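Local coordinates for protein lectin (Pleurotus ostreatus, PDB 6T1D) that binds galactose-containing sugars such as melibiose through calcium ions held in its all-beta, carbohydrate-binding-module-like domains, at residues A23-F28 / Y266-L271; W203-D208 / A289-T294; A240-Y245 / A282-G287. One frame throughout, in Å; residues are numbered along the deposited sequence.

How the interactions relate
The three contacts follow one beta domain from its far edge to its sugar site. Interaction 3 is the site itself, where 240-245 and 282-287 supply ligands to a calcium ion that carries galactose. Interaction 2 lies directly behind it, its centre about 9 Å from that of interaction 3; Gly290 O and Asp242 N are 2.7 Å apart, and Ala289 packs on Asn284. Interaction 1 adds a short edge strand from early in the chain and sits away from the annotated sites, about 23 Å between centres from either of the others. It nevertheless touches interaction 3 where Tyr266 OH and Tyr245 OH meet at 2.7 Å.

Interaction 1: A23-F28 / Y266-L271; sequences ATPRQF and YTIPNL. Unlike the reference sequence in segment 23-28: Arg26 (reference Ser).
Thr267 meets Arg26 and Phe28 with the two branches of its side chain, while the backbones pair as antiparallel strands. Arg26 and Thr267 exchange two hydrogen bonds: Arg26 N to Thr267 O (3.3 Å) and Thr267 N to Arg26 O (3.2 Å). The methyl CG2 of Thr267, anti to its carbonyl carbon, reaches the edge of the Phe28 ring at CD1, 3.6 Å away. Phe28 offers that edge because its own CG stands anti to the backbone N (chi1 172°). OG1 of Thr267 comes obliquely to the Arg26 guanidinium instead, with NH1 at 3.4 Å, but the angle is too poor for a hydrogen bond. Arg26, which is Ser in the reference sequence, lies over this strand with its chain bent at chi3 (142°).

Beyond the pair the contact is made by side chains. CB of Ala23 packs on CG of Pro269 at 3.6 Å, and the side chains of Pro25 and Asn270 cross at about a right angle, with Pro25 CD 3.6 Å from Asn270 OD1. That oxygen is buried without a polar partner, whereas a water donates to Ala23 O and accepts a weak bond from Asn270 ND2.

Within this chain strand 26-27 is an outermost strand of a five-stranded antiparallel sheet, beside 264-268, which pairs in turn with 232-242; Val254 of strand 252-257 touches Pro25, Tyr266 and Ile268.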
loop_
_atom_site.group_PDB
_atom_site.type_symbol
_atom_site.label_atom_id
_atom_site.label_comp_id
_atom_site.label_asym_id
_atom_site.label_seq_id
_atom_site.Cartn_x
_atom_site.Cartn_y
_atom_site.Cartn_z
ATOM N N ALA A 23 -20.106 -2.970 -11.633
ATOM C CA ALA A 23 -19.420 -3.412 -12.840
ATOM C C ALA A 23 -18.278 -4.356 -12.504
ATOM O O ALA A 23 -17.609 -4.209 -11.479
ATOM C CB ALA A 23 -18.898 -2.210 -13.624
ATOM N N THR A 24 -18.079 -5.345 -13.367
ATOM C CA THR A 24 -17.071 -6.387 -13.209
ATOM C C THR A 24 -16.115 -6.362 -14.397
ATOM O O THR A 24 -16.395 -5.688 -15.400
ATOM C CB THR A 24 -17.758 -7.743 -13.081
ATOM O OG1 THR A 24 -18.600 -7.944 -14.222
ATOM C CG2 THR A 24 -18.608 -7.789 -11.823
ATOM N N PRO A 25 -14.963 -7.029 -14.314
ATOM C CA PRO A 25 -14.053 -7.048 -15.462
ATOM C C PRO A 25 -14.742 -7.564 -16.714
ATOM O O PRO A 25 -15.598 -8.446 -16.653
ATOM C CB PRO A 25 -12.935 -7.983 -15.003
ATOM C CG PRO A 25 -12.889 -7.774 -13.552
ATOM C CD PRO A 25 -14.325 -7.598 -13.118
ATOM N N ARG A 26 -14.381 -6.975 -17.854
ATOM C CA ARG A 26 -15.036 -7.285 -19.117
ATOM C C ARG A 26 -14.095 -6.979 -20.273
ATOM O O ARG A 26 -13.016 -6.406 -20.098
ATOM C CB ARG A 26 -16.355 -6.528 -19.269
ATOM C CG ARG A 26 -16.211 -5.052 -19.088
ATOM C CD ARG A 26 -17.505 -4.332 -19.390
ATOM N NE ARG A 26 -17.705 -3.213 -18.474
ATOM C CZ ARG A 26 -17.284 -1.976 -18.703
ATOM N NH1 ARG A 26 -16.614 -1.693 -19.823
ATOM N NH2 ARG A 26 -17.521 -1.030 -17.799
ATOM N N GLN A 27 -14.528 -7.376 -21.464
ATOM C CA GLN A 27 -13.787 -7.074 -22.676
ATOM C C GLN A 27 -13.765 -5.571 -22.933
ATOM O O GLN A 27 -14.767 -4.876 -22.742
ATOM C CB GLN A 27 -14.421 -7.829 -23.840
ATOM C CG GLN A 27 -13.893 -7.525 -25.206
ATOM C CD GLN A 27 -14.379 -8.535 -26.228
ATOM O OE1 GLN A 27 -13.678 -9.501 -26.535
ATOM N NE2 GLN A 27 -15.584 -8.321 -26.759
ATOM N N PHE A 28 -12.602 -5.067 -23.351
ATOM C CA PHE A 28 -12.440 -3.640 -23.599
ATOM C C PHE A 28 -13.369 -3.169 -24.707
ATOM O O PHE A 28 -13.531 -3.836 -25.729
ATOM C CB PHE A 28 -10.991 -3.319 -23.976
ATOM C CG PHE A 28 -10.791 -1.903 -24.438
ATOM C CD1 PHE A 28 -10.614 -0.883 -23.517
ATOM C CD2 PHE A 28 -10.781 -1.592 -25.775
ATOM C CE1 PHE A 28 -10.445 0.423 -23.922
ATOM C CE2 PHE A 28 -10.611 -0.276 -26.190
ATOM C CZ PHE A 28 -10.446 0.727 -25.251
ATOM N N TYR A 266 -8.843 -5.716 -21.981
ATOM C CA TYR A 266 -9.904 -5.708 -20.979
ATOM C C TYR A 266 -9.883 -4.395 -20.209
ATOM O O TYR A 266 -8.819 -3.811 -19.989
ATOM C CB TYR A 266 -9.739 -6.851 -19.956
ATOM C CG TYR A 266 -9.471 -8.214 -20.561
ATOM C CD1 TYR A 266 -8.204 -8.577 -20.986
ATOM C CD2 TYR A 266 -10.483 -9.136 -20.697
ATOM C CE1 TYR A 266 -7.964 -9.828 -21.540
ATOM C CE2 TYR A 266 -10.254 -10.378 -21.243
ATOM C CZ TYR A 266 -9.000 -10.718 -21.669
ATOM O OH TYR A 266 -8.791 -11.963 -22.216
ATOM N N THR A 267 -11.057 -3.959 -19.748
ATOM C CA THR A 267 -11.152 -2.879 -18.773
ATOM C C THR A 267 -11.589 -3.478 -17.447
ATOM O O THR A 267 -12.492 -4.319 -17.401
ATOM C CB THR A 267 -12.139 -1.761 -19.184
ATOM O OG1 THR A 267 -13.271 -2.317 -19.857
ATOM C CG2 THR A 267 -11.488 -0.688 -20.076
ATOM N N ILE A 268 -10.924 -3.062 -16.378
ATOM C CA ILE A 268 -11.253 -3.490 -15.025
ATOM C C ILE A 268 -11.777 -2.274 -14.270
ATOM O O ILE A 268 -10.990 -1.396 -13.883
ATOM C CB ILE A 268 -10.038 -4.129 -14.338
ATOM C CG1 ILE A 268 -9.649 -5.417 -15.059
ATOM C CG2 ILE A 268 -10.275 -4.351 -12.849
ATOM C CD1 ILE A 268 -8.192 -5.680 -15.002
ATOM N N PRO A 269 -13.093 -2.164 -14.079
ATOM C CA PRO A 269 -13.687 -0.947 -13.515
ATOM C C PRO A 269 -13.875 -0.963 -12.008
ATOM O O PRO A 269 -14.386 0.020 -11.460
ATOM C CB PRO A 269 -15.045 -0.909 -14.222
ATOM C CG PRO A 269 -15.414 -2.358 -14.343
ATOM C CD PRO A 269 -14.123 -3.118 -14.533
ATOM N N ASN A 270 -13.470 -2.029 -11.326
ATOM C CA ASN A 270 -13.650 -2.132 -9.887
ATOM C C ASN A 270 -12.324 -2.339 -9.160
ATOM O O ASN A 270 -12.224 -3.212 -8.290
ATOM C CB ASN A 270 -14.608 -3.275 -9.561
ATOM C CG ASN A 270 -14.179 -4.581 -10.203
ATOM O OD1 ASN A 270 -13.541 -4.572 -11.253
ATOM N ND2 ASN A 270 -14.517 -5.708 -9.575
ATOM N N LEU A 271 -11.289 -1.580 -9.517
ATOM C CA LEU A 271 -10.043 -1.679 -8.768
ATOM C C LEU A 271 -10.270 -1.358 -7.296
ATOM O O LEU A 271 -11.061 -0.479 -6.940
ATOM C CB LEU A 271 -8.980 -0.731 -9.317
ATOM C CG LEU A 271 -8.327 -1.061 -10.650
ATOM C CD1 LEU A 271 -7.207 -0.069 -10.874
ATOM C CD2 LEU A 271 -7.830 -2.490 -10.708
HETATM O O HOH W 1 -17.339 -5.323 -8.499
#

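Interaction 2: W203-D208 / A289-T294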
loop_
_atom_site.group_PDB
_atom_site.type_symbol
_atom_site.label_atom_id
_atom_site.label_comp_id
_atom_site.label_asym_id
_atom_site.label_seq_id
_atom_site.Cartn_x
_atom_site.Cartn_y
_atom_site.Cartn_z
ATOM N N TRP A 203 8.285 -9.665 -23.445
ATOM C CA TRP A 203 7.885 -11.050 -23.275
ATOM C C TRP A 203 8.612 -11.618 -22.068
ATOM O O TRP A 203 9.845 -11.581 -22.014
ATOM C CB TRP A 203 8.231 -11.855 -24.523
ATOM C CG TRP A 203 7.566 -11.385 -25.761
ATOM C CD1 TRP A 203 8.034 -10.449 -26.640
ATOM C CD2 TRP A 203 6.307 -11.819 -26.270
ATOM N NE1 TRP A 203 7.142 -10.282 -27.672
ATOM C CE2 TRP A 203 6.073 -11.113 -27.466
ATOM C CE3 TRP A 203 5.354 -12.743 -25.833
ATOM C CZ2 TRP A 203 4.924 -11.295 -28.221
ATOM C CZ3 TRP A 203 4.220 -12.925 -26.585
ATOM C CH2 TRP A 203 4.010 -12.204 -27.767
ATOM N N ILE A 204 7.870 -12.141 -21.097
ATOM C CA ILE A 204 8.493 -12.715 -19.909
ATOM C C ILE A 204 8.074 -14.168 -19.771
ATOM O O ILE A 204 7.088 -14.614 -20.359
ATOM C CB ILE A 204 8.133 -11.950 -18.628
ATOM C CG1 ILE A 204 6.632 -12.061 -18.374
ATOM C CG2 ILE A 204 8.591 -10.498 -18.714
ATOM C CD1 ILE A 204 6.229 -11.669 -17.009
ATOM N N TRP A 205 8.821 -14.900 -18.949
ATOM C CA TRP A 205 8.489 -16.281 -18.606
ATOM C C TRP A 205 9.268 -16.663 -17.358
ATOM O O TRP A 205 9.998 -15.845 -16.785
ATOM C CB TRP A 205 8.803 -17.237 -19.751
ATOM C CG TRP A 205 8.024 -18.489 -19.689
ATOM C CD1 TRP A 205 8.466 -19.719 -19.289
ATOM C CD2 TRP A 205 6.653 -18.651 -20.056
ATOM N NE1 TRP A 205 7.445 -20.642 -19.387
ATOM C CE2 TRP A 205 6.321 -20.006 -19.850
ATOM C CE3 TRP A 205 5.673 -17.783 -20.534
ATOM C CZ2 TRP A 205 5.047 -20.509 -20.104
ATOM C CZ3 TRP A 205 4.409 -18.281 -20.784
ATOM C CH2 TRP A 205 4.108 -19.635 -20.567
ATOM N N THR A 206 9.080 -17.905 -16.912
ATOM C CA THR A 206 9.932 -18.444 -15.859
ATOM C C THR A 206 11.328 -18.738 -16.422
ATOM O O THR A 206 11.550 -18.744 -17.639
ATOM C CB THR A 206 9.296 -19.692 -15.247
ATOM O OG1 THR A 206 8.736 -20.507 -16.286
ATOM C CG2 THR A 206 8.185 -19.313 -14.275
ATOM N N SER A 207 12.287 -18.979 -15.523
ATOM C CA SER A 207 13.683 -19.123 -15.943
ATOM C C SER A 207 13.979 -20.467 -16.594
ATOM O O SER A 207 15.138 -20.704 -16.967
ATOM C CB SER A 207 14.637 -18.921 -14.769
ATOM O OG SER A 207 14.293 -19.768 -13.685
ATOM N N ASP A 208 12.996 -21.377 -16.664
ATOM C CA ASP A 208 13.136 -22.588 -17.466
ATOM C C ASP A 208 12.978 -22.321 -18.961
ATOM O O ASP A 208 13.076 -23.259 -19.756
ATOM C CB ASP A 208 12.131 -23.654 -17.018
ATOM C CG ASP A 208 10.701 -23.161 -17.030
ATOM O OD1 ASP A 208 10.488 -21.954 -17.255
ATOM O OD2 ASP A 208 9.786 -23.977 -16.778
ATOM N N ALA A 289 7.836 -19.931 -25.562
ATOM C CA ALA A 289 6.813 -19.553 -24.610
ATOM C C ALA A 289 7.038 -18.108 -24.193
ATOM O O ALA A 289 8.172 -17.625 -24.172
ATOM C CB ALA A 289 6.863 -20.474 -23.389
ATOM N N GLY A 290 5.954 -17.426 -23.836
ATOM C CA GLY A 290 6.069 -16.051 -23.382
ATOM C C GLY A 290 4.730 -15.391 -23.148
ATOM O O GLY A 290 3.752 -15.734 -23.809
ATOM N N VAL A 291 4.664 -14.452 -22.211
ATOM C CA VAL A 291 3.465 -13.658 -21.975
ATOM C C VAL A 291 3.870 -12.190 -21.922
ATOM O O VAL A 291 4.917 -11.852 -21.361
ATOM C CB VAL A 291 2.738 -14.118 -20.688
ATOM C CG1 VAL A 291 3.629 -13.979 -19.481
ATOM C CG2 VAL A 291 1.463 -13.337 -20.474
ATOM N N ILE A 292 3.063 -11.320 -22.531
ATOM C CA ILE A 292 3.376 -9.895 -22.613
ATOM C C ILE A 292 2.129 -9.079 -22.303
ATOM O O ILE A 292 1.035 -9.401 -22.772
ATOM C CB ILE A 292 3.940 -9.537 -24.002
ATOM C CG1 ILE A 292 4.342 -8.072 -24.073
ATOM C CG2 ILE A 292 2.945 -9.858 -25.096
ATOM C CD1 ILE A 292 5.172 -7.769 -25.310
ATOM N N ALA A 293 2.288 -8.016 -21.519
ATOM C CA ALA A 293 1.130 -7.214 -21.141
ATOM C C ALA A 293 1.543 -5.779 -20.862
ATOM O O ALA A 293 2.648 -5.513 -20.378
ATOM C CB ALA A 293 0.411 -7.771 -19.906
ATOM N N THR A 294 0.644 -4.857 -21.199
ATOM C CA THR A 294 0.727 -3.465 -20.783
ATOM C C THR A 294 -0.530 -3.139 -19.994
ATOM O O THR A 294 -1.639 -3.470 -20.428
ATOM C CB THR A 294 0.863 -2.528 -21.985
ATOM O OG1 THR A 294 2.009 -2.910 -22.748
ATOM C CG2 THR A 294 1.013 -1.081 -21.539
#
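Two tryptophans on strand 203-205 are turned by their first torsions to meet the crossing strand 290-294 and the residue before it. Trp203 has CG anti to the carbonyl carbon (chi1 -60°), which brings its six-membered ring beneath Ile292; in Trp205 CG lies anti to the backbone N, beside the carbonyl carbon (chi1 -157°), and the indole meets Ala289. CG2 of Ile292 sits over the Trp203 face, 3.6 Å from the ring centroid, while CD1 follows the ring toward NE1. The methyl of Ala289 lies over the centre of the Trp205 six-membered ring, its CB 3.7 Å from the centroid. Both are CH-pi contacts close to the ring normal.

Between them runs Gly290, whose backbone lies close against both indoles: its carbonyl carbon meets the edge of Trp203, and its N lies 3.3 Å from Trp205 CE3. Ile204 and Val291 form a single antiparallel, hydrogen-bonded bridge: Ile204 N gives a nearly straight bond to Val291 O (3.0 Å), and Val291 N returns one to Ile204 O (3.1 Å). Their CG1 atoms touch at 3.7 Å.

Trp203 also stacks on Trp347, and Trp205 packs on Asn284 of the calcium site. The chemistry is therefore mostly dispersion and CH-pi packing, with two backbone bonds pairing the buried N-H and C=O groups of Ile204 and Val291.

Interaction 3: A240-Y245 / A282-G287; sequences AADDRY and ATNGGG. With CA (calcium ion), chain T; GLA (alpha-D-galactopyranose), chain H.
Asp243 and Asn284 meet across the contact at a calcium ion, with Asp243 OD2 and Asn284 OD1 each 2.5 Å from the metal. Asp242 OD1 binds more closely, at 2.2 Å, and the carbonyl oxygen of Gly286 joins them. Galactose completes this first shell with O3 and O4, while Pro288 supplies its carbonyl from just beyond the segment. Asp242 OD2 also lies 2.7 Å from galactose O4. The two adjacent carboxylates would be expected to repel each other, which the calcium charge presumably offsets.

The next shell fixes these ligands. In Asp242, CG anti to the backbone N (chi1 174°) extends the carboxylate to the ion, and a chi2 near zero (-6°) sets OD1 on the metal and OD2 beside O4; Trp347 NE1 also bonds to OD2. The peptide bond before Asp243 is cis, a geometry consistent with both neighbouring carboxylates reaching the same ion. Gly285 N donates to Asp243 OD2 at 2.9 Å, from the anti side and 24° out of the carboxylate plane. Asn284 OD1 accepts from Gly286 N, well above its carbonyl plane, in an Asx turn, and its ND2 reaches Gly287 O and Pro215 O. The amide is thereby held at both ends.

Farther out, Thr283 O accepts from both Asp243 N (2.8 Å) and Arg244 N (3.3 Å), a classic beta bulge. Thr283 N returns a bond to Arg244 O, and the two side chains run alongside each other, CG of Arg244 at 3.9 Å from CB of Thr283. Tyr245 OH bonds to Asp264 and Tyr266, joining strand 244-249 to strand 264-268.

Cis-linked aspartates, an asparagine and loop carbonyls around a calcium that chelates two galactose hydroxyls make up a calcium-dependent lectin site at the end of a beta-sandwich.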
loop_
_atom_site.group_PDB
_atom_site.type_symbol
_atom_site.label_atom_id
_atom_site.label_comp_id
_atom_site.label_asym_id
_atom_site.label_seq_id
_atom_site.Cartn_x
_atom_site.Cartn_y
_atom_site.Cartn_z
ATOM N N ALA A 240 -1.207 -10.692 -24.328
ATOM C CA ALA A 240 -1.130 -11.813 -25.248
ATOM C C ALA A 240 -0.123 -12.790 -24.670
ATOM O O ALA A 240 0.745 -12.408 -23.879
ATOM C CB ALA A 240 -0.715 -11.372 -26.653
ATOM N N ALA A 241 -0.242 -14.056 -25.068
ATOM C CA ALA A 241 0.685 -15.060 -24.567
ATOM C C ALA A 241 0.815 -16.211 -25.559
ATOM O O ALA A 241 -0.125 -16.543 -26.284
ATOM C CB ALA A 241 0.276 -15.580 -23.187
ATOM N N ASP A 242 2.010 -16.796 -25.580
ATOM C CA ASP A 242 2.344 -18.046 -26.255
ATOM C C ASP A 242 2.563 -19.090 -25.165
ATOM O O ASP A 242 3.610 -19.088 -24.507
ATOM C CB ASP A 242 3.601 -17.833 -27.099
ATOM C CG ASP A 242 4.144 -19.108 -27.739
ATOM O OD1 ASP A 242 3.656 -20.230 -27.473
ATOM O OD2 ASP A 242 5.108 -18.966 -28.526
ATOM N N ASP A 243 1.608 -20.010 -25.009
ATOM C CA ASP A 243 0.527 -20.208 -25.971
ATOM C C ASP A 243 -0.844 -19.722 -25.544
ATOM O O ASP A 243 -1.686 -19.442 -26.393
ATOM C CB ASP A 243 0.438 -21.686 -26.330
ATOM C CG ASP A 243 1.450 -22.076 -27.349
ATOM O OD1 ASP A 243 1.272 -21.648 -28.506
ATOM O OD2 ASP A 243 2.445 -22.759 -26.997
ATOM N N ARG A 244 -1.099 -19.631 -24.244
ATOM C CA ARG A 244 -2.408 -19.147 -23.808
ATOM C C ARG A 244 -2.270 -18.607 -22.386
ATOM O O ARG A 244 -1.230 -18.759 -21.740
ATOM C CB ARG A 244 -3.454 -20.269 -23.921
ATOM C CG ARG A 244 -3.200 -21.457 -22.976
ATOM C CD ARG A 244 -4.257 -22.563 -23.128
ATOM N NE ARG A 244 -4.029 -23.240 -24.406
ATOM C CZ ARG A 244 -4.823 -23.171 -25.472
ATOM N NH1 ARG A 244 -4.487 -23.825 -26.584
ATOM N NH2 ARG A 244 -5.950 -22.466 -25.427
ATOM N N TYR A 245 -3.308 -17.919 -21.919
ATOM C CA TYR A 245 -3.223 -17.297 -20.607
ATOM C C TYR A 245 -4.607 -17.173 -20.001
ATOM O O TYR A 245 -5.612 -17.150 -20.710
ATOM C CB TYR A 245 -2.598 -15.909 -20.697
ATOM C CG TYR A 245 -3.558 -14.882 -21.270
ATOM C CD1 TYR A 245 -3.705 -14.740 -22.638
ATOM C CD2 TYR A 245 -4.313 -14.056 -20.443
ATOM C CE1 TYR A 245 -4.572 -13.808 -23.175
ATOM C CE2 TYR A 245 -5.181 -13.128 -20.974
ATOM C CZ TYR A 245 -5.307 -13.009 -22.343
ATOM O OH TYR A 245 -6.173 -12.087 -22.891
ATOM N N ALA A 282 -0.210 -18.626 -17.401
ATOM C CA ALA A 282 0.116 -18.850 -18.800
ATOM C C ALA A 282 0.563 -20.286 -18.988
ATOM O O ALA A 282 1.194 -20.868 -18.104
ATOM C CB ALA A 282 1.221 -17.911 -19.266
ATOM N N THR A 283 0.217 -20.864 -20.131
ATOM C CA THR A 283 0.582 -22.238 -20.452
ATOM C C THR A 283 1.363 -22.271 -21.754
ATOM O O THR A 283 1.023 -21.565 -22.710
ATOM C CB THR A 283 -0.646 -23.144 -20.571
ATOM O OG1 THR A 283 -1.484 -22.971 -19.423
ATOM C CG2 THR A 283 -0.212 -24.593 -20.639
ATOM N N ASN A 284 2.400 -23.106 -21.793
ATOM C CA ASN A 284 3.170 -23.334 -23.008
ATOM C C ASN A 284 2.768 -24.675 -23.609
ATOM O O ASN A 284 2.927 -25.720 -22.971
ATOM C CB ASN A 284 4.671 -23.316 -22.714
ATOM C CG ASN A 284 5.509 -23.537 -23.962
ATOM O OD1 ASN A 284 5.138 -23.112 -25.060
ATOM N ND2 ASN A 284 6.659 -24.181 -23.795
ATOM N N GLY A 285 2.296 -24.649 -24.853
ATOM C CA GLY A 285 1.972 -25.895 -25.513
ATOM C C GLY A 285 3.154 -26.587 -26.132
ATOM O O GLY A 285 3.069 -27.774 -26.451
ATOM N N GLY A 286 4.263 -25.897 -26.267
ATOM C CA GLY A 286 5.470 -26.482 -26.807
ATOM C C GLY A 286 6.306 -25.394 -27.440
ATOM O O GLY A 286 5.804 -24.360 -27.877
ATOM N N GLY A 287 7.612 -25.636 -27.487
ATOM C CA GLY A 287 8.531 -24.729 -28.128
ATOM C C GLY A 287 8.655 -23.432 -27.363
ATOM O O GLY A 287 8.661 -23.409 -26.126
HETATM CA CA CA T . 4.779 -22.133 -27.386
HETATM C C1 GLA H . 5.386 -23.219 -32.431
HETATM C C2 GLA H . 4.897 -23.623 -31.039
HETATM C C3 GLA H . 4.080 -22.567 -30.413
HETATM C C4 GLA H . 4.765 -21.261 -30.411
HETATM C C5 GLA H . 5.269 -20.868 -31.809
HETATM C C6 GLA H . 6.110 -19.606 -31.692
HETATM O O2 GLA H . 4.103 -24.823 -31.153
HETATM O O3 GLA H . 3.779 -22.961 -29.000
HETATM O O4 GLA H . 5.885 -21.316 -29.506
HETATM O O5 GLA H . 6.085 -21.919 -32.415
HETATM O O6 GLA H . 6.603 -19.244 -32.967
#